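PDB 3C2Q: uncharacterized conserved protein from Methanococcus maripaludis S2, which catalyses the conversion of L-ornithine to L-proline with release of ammonia, using NAD(+) as cofactor. Local coordinates for residues N12-L17 and V77-N82; D24-T29 and D51-V56. One frame throughout, in Å; residues are numbered along the deposited sequence.

Contact 1: residues N12-L17 and V77-N82; sequences NLKPAL and VLIGHN
Lys-14 and Val-77 form an antiparallel hydrogen-bonded pair. Val-77 N donates a hydrogen bond to Lys-14 O at 2.8 Å, and Lys-14 N returns a bond to Val-77 O at 3.0 Å. Two residues along, Ile-79 N bonds to Asn-12 O at 2.8 Å, nearly straight at 170°. Between these bonds lies the non-hydrogen-bonded pair of Leu-13 and Leu-78. There the CA-H of Leu-13 points at Val-77 O, with CA and O 3.3 Å apart.

On one face of the sheet Lys-14 and Ile-79 meet by their aliphatic parts, Lys-14 CG resting on Ile-79 CG1 at 3.6 Å. The lysine chain bends at chi2 (-96°) and again at chi3, and its amine end leads away from the strand 76-79. It therefore offers only methylenes to the isoleucine. On the other face the CD2 methyl of Leu-13 lies over the backbone of Leu-78, 3.9 Å from Leu-78 CA. The leucine side chains themselves meet more loosely.

Beyond the last backbone bond a water takes over. It accepts from Asn-12 N and donates to Ile-79 O and Asn-82 O, the shortest of the three being 2.6 Å to Ile-79 O. The water thus ties Asn-12 to both Ile-79 and Asn-82.

Around this first shell, Pro-23 touches both Lys-14 and Ile-79. Leu-13 reaches Val-56 on the other face, and Leu-78 packs against Ile-54 and Tyr-27. The short strand 12-15 is an outermost strand of the mixed sheet within this chain. Strand 76-79 lies between it and strand 53-57, antiparallel to both.

Contact 2: residues D24-T29 and D51-V56; sequences DGFYST and DAVIVV. With IMD (imidazole), chain G.
Tyr-27 meets a bound imidazole at its ring edge, in the ring plane, where imidazole N1 donates to Tyr-27 OH at 2.8 Å. This bond is bent, 149° at the hydrogen. The imidazole probably comes from the crystallisation liquor. Ile-54 CD1 approaches the same ring obliquely, 4.1 Å from Tyr-27 CE2, and the two side chains run side by side. The tyrosine CG is anti to the backbone N (chi1 178°), which carries the ring out alongside Ile-54. His-81 makes an edge-to-face contact with this ring. With an alanine here, Ile-54 CD1 and the His-81 ring would probably lose their aromatic neighbour, and the imidazole its acceptor. The Phe-26 ring is met obliquely by Val-53 CG1, 3.7 Å from Phe-26 CD1, and stacks with Tyr-206 of a second subunit.

Thr-29 holds the polar end. Its N donates to Ala-52 O, and its carbonyl accepts from Asp-51 N, which sits above the carbonyl plane. With OG1 between the backbone N and carbonyl carbon (chi1 50°), the hydroxyl accepts from Ala-52 N at 2.9 Å. It is also hydrogen-bonded to Lys-49 O. The other branch, Thr-29 CG2, packs on Ile-54 CG1 at 3.5 Å.

Two waters bridge the segments. One accepts from Ile-54 N and donates to Tyr-27 O. The other donates to Thr-29 O and Asp-51 OD1 and accepts from Ser-28 OG, with 2.7 Å to Asp-51 OD1. Asp-51 also makes a weak hydrogen bond to His-204 of the second subunit, and packs against its Asp-250, a probable NAD(+)-binding residue.

Here an irregular loop lies against an inner strand of the mixed sheet, in the first region of the ArgZ-like C-terminal family, at a subunit interface.

In the fold
Both contacts reach one mixed beta sheet, with centres about 7 Å apart and on the same side of the chain's centre. Along the chain the order is 12-17, 24-29, 51-56, 77-82, so contact 2 falls between the two segments of contact 1. Strands 76-79 and 53-57 are neighbours and join them directly, Leu-78 N lying 3.0 Å from Ile-54 O in a probable hydrogen bond. A second probable bond links Gly-80 N to Gly-25 O. Contact 1 adds a border strand; contact 2 seats a loop by the inner strand, against another subunit. Within the chain both lie away from the probable NAD(+)-binding residues, but contact 2 meets one of a second subunit.

Contact 1: residues N12-L17 and V77-N82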
ATOM      1  N   ASN B  12     -25.434 -16.484  34.292  1.00 37.55           N
ATOM      2  CA  ASN B  12     -26.812 -16.590  33.845  1.00 38.68           C
ATOM      3  C   ASN B  12     -26.906 -17.376  32.542  1.00 38.44           C
ATOM      4  O   ASN B  12     -26.158 -17.114  31.585  1.00 37.16           O
ATOM      5  CB  ASN B  12     -27.440 -15.210  33.701  1.00 39.25           C
ATOM      6  CG  ASN B  12     -27.514 -14.457  35.037  1.00 44.87           C
ATOM      7  OD1 ASN B  12     -26.863 -13.419  35.215  1.00 49.48           O
ATOM      8  ND2 ASN B  12     -28.296 -14.991  35.990  1.00 47.40           N
ATOM      9  N   LEU B  13     -27.825 -18.340  32.518  1.00 37.26           N
ATOM     10  CA  LEU B  13     -28.033 -19.204  31.376  1.00 37.20           C
ATOM     11  C   LEU B  13     -29.491 -19.208  30.963  1.00 37.67           C
ATOM     12  O   LEU B  13     -30.394 -19.212  31.817  1.00 37.85           O
ATOM     13  CB  LEU B  13     -27.575 -20.632  31.681  1.00 36.94           C
ATOM     14  CG  LEU B  13     -26.210 -20.842  32.336  1.00 37.29           C
ATOM     15  CD1 LEU B  13     -26.034 -22.281  32.761  1.00 35.39           C
ATOM     16  CD2 LEU B  13     -25.071 -20.413  31.432  1.00 35.98           C
ATOM     17  N   LYS B  14     -29.731 -19.198  29.656  1.00 37.18           N
ATOM     18  CA  LYS B  14     -31.093 -19.263  29.111  1.00 36.79           C
ATOM     19  C   LYS B  14     -31.044 -20.194  27.913  1.00 36.16           C
ATOM     20  O   LYS B  14     -30.036 -20.183  27.173  1.00 35.89           O
ATOM     21  CB  LYS B  14     -31.601 -17.893  28.668  1.00 37.10           C
ATOM     22  CG  LYS B  14     -31.686 -16.812  29.752  1.00 41.29           C
ATOM     23  CD  LYS B  14     -33.071 -16.684  30.376  1.00 47.72           C
ATOM     24  CE  LYS B  14     -33.206 -17.528  31.642  1.00 51.24           C
ATOM     25  NZ  LYS B  14     -34.501 -17.254  32.383  1.00 53.75           N
ATOM     26  N   PRO B  15     -32.114 -21.005  27.710  1.00 35.32           N
ATOM     27  CA  PRO B  15     -32.131 -21.963  26.590  1.00 34.70           C
ATOM     28  C   PRO B  15     -32.460 -21.264  25.273  1.00 34.05           C
ATOM     29  O   PRO B  15     -33.245 -20.308  25.259  1.00 32.90           O
ATOM     30  CB  PRO B  15     -33.263 -22.936  26.973  1.00 34.85           C
ATOM     31  CG  PRO B  15     -34.223 -22.070  27.750  1.00 34.31           C
ATOM     32  CD  PRO B  15     -33.356 -21.088  28.520  1.00 35.14           C
ATOM     33  N   ALA B  16     -31.850 -21.735  24.185  1.00 34.04           N
ATOM     34  CA  ALA B  16     -32.148 -21.212  22.842  1.00 34.66           C
ATOM     35  C   ALA B  16     -33.601 -21.557  22.493  1.00 35.36           C
ATOM     36  O   ALA B  16     -34.016 -22.695  22.670  1.00 35.09           O
ATOM     37  CB  ALA B  16     -31.216 -21.835  21.810  1.00 34.28           C
ATOM     38  N   LEU B  17     -34.355 -20.590  21.991  1.00 35.94           N
ATOM     39  CA  LEU B  17     -35.763 -20.840  21.667  1.00 36.98           C
ATOM     40  C   LEU B  17     -35.960 -21.579  20.345  1.00 36.82           C
ATOM     41  O   LEU B  17     -36.974 -22.252  20.157  1.00 36.84           O
ATOM     42  CB  LEU B  17     -36.575 -19.544  21.702  1.00 37.81           C
ATOM     43  CG  LEU B  17     -36.710 -18.902  23.098  1.00 39.52           C
ATOM     44  CD1 LEU B  17     -37.859 -17.919  23.104  1.00 42.94           C
ATOM     45  CD2 LEU B  17     -36.917 -19.954  24.209  1.00 42.48           C
ATOM     46  N   VAL B  77     -27.446 -21.150  26.821  1.00 27.57           N
ATOM     47  CA  VAL B  77     -26.540 -20.116  26.303  1.00 27.88           C
ATOM     48  C   VAL B  77     -26.229 -19.151  27.446  1.00 28.21           C
ATOM     49  O   VAL B  77     -27.120 -18.720  28.207  1.00 27.74           O
ATOM     50  CB  VAL B  77     -27.192 -19.363  25.103  1.00 27.55           C
ATOM     51  CG1 VAL B  77     -26.314 -18.164  24.643  1.00 28.12           C
ATOM     52  CG2 VAL B  77     -27.456 -20.334  23.946  1.00 26.81           C
ATOM     53  N   LEU B  78     -24.944 -18.862  27.591  1.00 28.06           N
ATOM     54  CA  LEU B  78     -24.466 -17.873  28.528  1.00 28.71           C
ATOM     55  C   LEU B  78     -25.021 -16.503  28.159  1.00 29.03           C
ATOM     56  O   LEU B  78     -24.862 -16.051  26.999  1.00 28.12           O
ATOM     57  CB  LEU B  78     -22.928 -17.861  28.515  1.00 28.73           C
ATOM     58  CG  LEU B  78     -22.236 -16.729  29.302  1.00 30.49           C
ATOM     59  CD1 LEU B  78     -22.321 -16.997  30.789  1.00 29.28           C
ATOM     60  CD2 LEU B  78     -20.772 -16.630  28.902  1.00 29.56           C
ATOM     61  N   ILE B  79     -25.662 -15.853  29.145  1.00 28.45           N
ATOM     62  CA  ILE B  79     -26.256 -14.537  29.008  1.00 29.75           C
ATOM     63  C   ILE B  79     -25.525 -13.553  29.892  1.00 30.81           C
ATOM     64  O   ILE B  79     -25.172 -13.875  31.037  1.00 29.76           O
ATOM     65  CB  ILE B  79     -27.762 -14.526  29.424  1.00 30.47           C
ATOM     66  CG1 ILE B  79     -28.572 -15.529  28.613  1.00 31.56           C
ATOM     67  CG2 ILE B  79     -28.358 -13.128  29.297  1.00 32.15           C
ATOM     68  CD1 ILE B  79     -28.443 -15.444  27.106  1.00 31.83           C
ATOM     69  N   GLY B  80     -25.296 -12.355  29.346  1.00 32.19           N
ATOM     70  CA  GLY B  80     -24.577 -11.278  30.050  1.00 33.45           C
ATOM     71  C   GLY B  80     -23.122 -11.564  30.388  1.00 33.53           C
ATOM     72  O   GLY B  80     -22.501 -12.490  29.839  1.00 34.48           O
ATOM     73  N   HIS B  81     -22.587 -10.801  31.338  1.00 34.32           N
ATOM     74  CA  HIS B  81     -21.153 -10.862  31.639  1.00 34.66           C
ATOM     75  C   HIS B  81     -20.776 -11.323  33.050  1.00 35.31           C
ATOM     76  O   HIS B  81     -19.579 -11.367  33.384  1.00 35.02           O
ATOM     77  CB  HIS B  81     -20.481  -9.519  31.314  1.00 35.00           C
ATOM     78  CG  HIS B  81     -20.496  -9.170  29.852  1.00 34.41           C
ATOM     79  ND1 HIS B  81     -21.653  -8.847  29.176  1.00 33.39           N
ATOM     80  CD2 HIS B  81     -19.492  -9.069  28.949  1.00 32.95           C
ATOM     81  CE1 HIS B  81     -21.363  -8.575  27.914  1.00 35.73           C
ATOM     82  NE2 HIS B  81     -20.059  -8.708  27.749  1.00 32.59           N
ATOM     83  N   ASN B  82     -21.778 -11.702  33.856  1.00 35.80           N
ATOM     84  CA  ASN B  82     -21.527 -12.232  35.207  1.00 35.72           C
ATOM     85  C   ASN B  82     -21.092 -13.673  35.196  1.00 34.25           C
ATOM     86  O   ASN B  82     -21.522 -14.444  34.336  1.00 33.95           O
ATOM     87  CB  ASN B  82     -22.782 -12.140  36.084  1.00 37.21           C
ATOM     88  CG  ASN B  82     -23.207 -10.701  36.374  1.00 41.31           C
ATOM     89  OD1 ASN B  82     -24.398 -10.448  36.611  1.00 47.22           O
ATOM     90  ND2 ASN B  82     -22.251  -9.754  36.355  1.00 43.60           N
TER
HETATM   91  O   HOH W   1     -23.959 -14.358  33.242  1.00 27.19           O

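Contact 2: residues D24-T29 and D51-V56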
ATOM      1  N   ASP B  24     -31.969 -12.908  24.172  1.00 32.08           N
ATOM      2  CA  ASP B  24     -31.440 -11.577  24.350  1.00 33.48           C
ATOM      3  C   ASP B  24     -30.385 -11.527  25.443  1.00 32.40           C
ATOM      4  O   ASP B  24     -30.474 -12.263  26.436  1.00 31.88           O
ATOM      5  CB  ASP B  24     -32.526 -10.550  24.672  1.00 34.80           C
ATOM      6  CG  ASP B  24     -31.941  -9.163  24.855  1.00 39.66           C
ATOM      7  OD1 ASP B  24     -31.138  -8.723  23.982  1.00 44.16           O
ATOM      8  OD2 ASP B  24     -32.240  -8.522  25.886  1.00 45.00           O
ATOM      9  N   GLY B  25     -29.386 -10.665  25.241  1.00 30.45           N
ATOM     10  CA  GLY B  25     -28.313 -10.490  26.203  1.00 28.88           C
ATOM     11  C   GLY B  25     -27.249 -11.565  26.126  1.00 27.55           C
ATOM     12  O   GLY B  25     -26.319 -11.544  26.903  1.00 28.02           O
ATOM     13  N   PHE B  26     -27.354 -12.493  25.178  1.00 26.88           N
ATOM     14  CA  PHE B  26     -26.309 -13.515  25.018  1.00 25.90           C
ATOM     15  C   PHE B  26     -24.899 -12.921  24.928  1.00 25.58           C
ATOM     16  O   PHE B  26     -24.702 -11.853  24.331  1.00 26.04           O
ATOM     17  CB  PHE B  26     -26.580 -14.412  23.812  1.00 26.32           C
ATOM     18  CG  PHE B  26     -26.329 -13.752  22.468  1.00 25.64           C
ATOM     19  CD1 PHE B  26     -25.072 -13.817  21.872  1.00 26.93           C
ATOM     20  CD2 PHE B  26     -27.359 -13.112  21.794  1.00 26.16           C
ATOM     21  CE1 PHE B  26     -24.842 -13.224  20.632  1.00 27.80           C
ATOM     22  CE2 PHE B  26     -27.156 -12.525  20.549  1.00 27.46           C
ATOM     23  CZ  PHE B  26     -25.878 -12.585  19.965  1.00 27.18           C
ATOM     24  N   TYR B  27     -23.952 -13.608  25.548  1.00 24.53           N
ATOM     25  CA  TYR B  27     -22.549 -13.232  25.544  1.00 24.44           C
ATOM     26  C   TYR B  27     -21.935 -13.648  24.195  1.00 23.78           C
ATOM     27  O   TYR B  27     -22.140 -14.788  23.704  1.00 21.80           O
ATOM     28  CB  TYR B  27     -21.810 -13.902  26.710  1.00 24.23           C
ATOM     29  CG  TYR B  27     -20.304 -13.619  26.772  1.00 24.45           C
ATOM     30  CD1 TYR B  27     -19.819 -12.404  27.255  1.00 24.85           C
ATOM     31  CD2 TYR B  27     -19.383 -14.573  26.357  1.00 25.05           C
ATOM     32  CE1 TYR B  27     -18.449 -12.144  27.318  1.00 25.46           C
ATOM     33  CE2 TYR B  27     -18.010 -14.333  26.422  1.00 24.34           C
ATOM     34  CZ  TYR B  27     -17.556 -13.123  26.894  1.00 24.33           C
ATOM     35  OH  TYR B  27     -16.207 -12.927  26.970  1.00 24.16           O
ATOM     36  N   SER B  28     -21.233 -12.691  23.584  1.00 23.90           N
ATOM     37  CA  SER B  28     -20.528 -12.932  22.316  1.00 22.94           C
ATOM     38  C   SER B  28     -19.035 -12.973  22.643  1.00 22.14           C
ATOM     39  O   SER B  28     -18.519 -12.042  23.234  1.00 22.96           O
ATOM     40  CB  SER B  28     -20.855 -11.818  21.309  1.00 23.45           C
ATOM     41  OG  SER B  28     -20.292 -12.103  20.044  1.00 23.93           O
ATOM     42  N   THR B  29     -18.362 -14.071  22.296  1.00 20.87           N
ATOM     43  CA  THR B  29     -17.057 -14.386  22.829  1.00 20.34           C
ATOM     44  C   THR B  29     -15.947 -13.495  22.225  1.00 20.12           C
ATOM     45  O   THR B  29     -16.087 -12.972  21.105  1.00 18.84           O
ATOM     46  CB  THR B  29     -16.680 -15.845  22.529  1.00 20.76           C
ATOM     47  OG1 THR B  29     -16.889 -16.097  21.130  1.00 21.44           O
ATOM     48  CG2 THR B  29     -17.581 -16.839  23.347  1.00 22.47           C
ATOM     49  N   ASP B  51     -16.541 -14.166  18.476  1.00 19.79           N
ATOM     50  CA  ASP B  51     -17.782 -13.960  17.715  1.00 20.25           C
ATOM     51  C   ASP B  51     -18.648 -15.227  17.695  1.00 20.26           C
ATOM     52  O   ASP B  51     -19.318 -15.548  16.699  1.00 20.69           O
ATOM     53  CB  ASP B  51     -17.460 -13.489  16.266  1.00 20.48           C
ATOM     54  CG  ASP B  51     -16.787 -12.132  16.225  1.00 21.13           C
ATOM     55  OD1 ASP B  51     -16.836 -11.361  17.225  1.00 21.58           O
ATOM     56  OD2 ASP B  51     -16.213 -11.804  15.156  1.00 21.74           O
ATOM     57  N   ALA B  52     -18.606 -15.959  18.804  1.00 20.41           N
ATOM     58  CA  ALA B  52     -19.400 -17.160  18.965  1.00 21.57           C
ATOM     59  C   ALA B  52     -20.100 -17.127  20.346  1.00 21.93           C
ATOM     60  O   ALA B  52     -20.061 -16.126  21.064  1.00 21.40           O
ATOM     61  CB  ALA B  52     -18.523 -18.410  18.813  1.00 20.00           C
ATOM     62  N   VAL B  53     -20.773 -18.213  20.698  1.00 24.16           N
ATOM     63  CA  VAL B  53     -21.486 -18.197  21.982  1.00 25.48           C
ATOM     64  C   VAL B  53     -20.984 -19.307  22.897  1.00 24.81           C
ATOM     65  O   VAL B  53     -20.331 -20.268  22.463  1.00 25.25           O
ATOM     66  CB  VAL B  53     -23.049 -18.260  21.839  1.00 26.37           C
ATOM     67  CG1 VAL B  53     -23.561 -17.105  21.014  1.00 28.94           C
ATOM     68  CG2 VAL B  53     -23.467 -19.553  21.239  1.00 27.31           C
ATOM     69  N   ILE B  54     -21.311 -19.185  24.171  1.00 23.86           N
ATOM     70  CA  ILE B  54     -20.903 -20.221  25.085  1.00 23.40           C
ATOM     71  C   ILE B  54     -22.118 -21.076  25.462  1.00 24.85           C
ATOM     72  O   ILE B  54     -23.120 -20.554  25.988  1.00 24.20           O
ATOM     73  CB  ILE B  54     -20.200 -19.611  26.295  1.00 23.57           C
ATOM     74  CG1 ILE B  54     -18.871 -18.969  25.814  1.00 22.40           C
ATOM     75  CG2 ILE B  54     -19.974 -20.680  27.406  1.00 22.60           C
ATOM     76  CD1 ILE B  54     -18.019 -18.358  26.922  1.00 20.12           C
ATOM     77  N   VAL B  55     -22.024 -22.364  25.164  1.00 25.21           N
ATOM     78  CA  VAL B  55     -23.108 -23.299  25.460  1.00 26.82           C
ATOM     79  C   VAL B  55     -22.621 -24.118  26.662  1.00 28.08           C
ATOM     80  O   VAL B  55     -21.507 -24.645  26.654  1.00 28.10           O
ATOM     81  CB  VAL B  55     -23.450 -24.157  24.225  1.00 26.23           C
ATOM     82  CG1 VAL B  55     -24.383 -25.345  24.551  1.00 25.80           C
ATOM     83  CG2 VAL B  55     -24.064 -23.260  23.130  1.00 24.65           C
ATOM     84  N   VAL B  56     -23.457 -24.166  27.695  1.00 29.99           N
ATOM     85  CA  VAL B  56     -23.145 -24.872  28.943  1.00 31.44           C
ATOM     86  C   VAL B  56     -23.999 -26.154  29.067  1.00 32.67           C
ATOM     87  O   VAL B  56     -25.195 -26.170  28.705  1.00 32.61           O
ATOM     88  CB  VAL B  56     -23.368 -23.935  30.156  1.00 31.27           C
ATOM     89  CG1 VAL B  56     -22.982 -24.613  31.470  1.00 31.27           C
ATOM     90  CG2 VAL B  56     -22.575 -22.638  29.975  1.00 32.15           C
TER
HETATM   91  N1  IMD G 503     -15.680 -10.291  27.560  1.00 28.12           N
HETATM   92  C2  IMD G 503     -15.858  -9.600  26.401  1.00 28.90           C
HETATM   93  N3  IMD G 503     -15.646  -8.276  26.661  1.00 31.15           N
HETATM   94  C4  IMD G 503     -15.399  -8.139  27.985  1.00 28.79           C
HETATM   95  C5  IMD G 503     -15.420  -9.403  28.548  1.00 27.80           C
HETATM   96  O   HOH W   2     -22.995 -16.992  25.050  1.00 22.88           O
HETATM   97  O   HOH W   3     -17.735 -11.026  19.798  1.00 23.76           O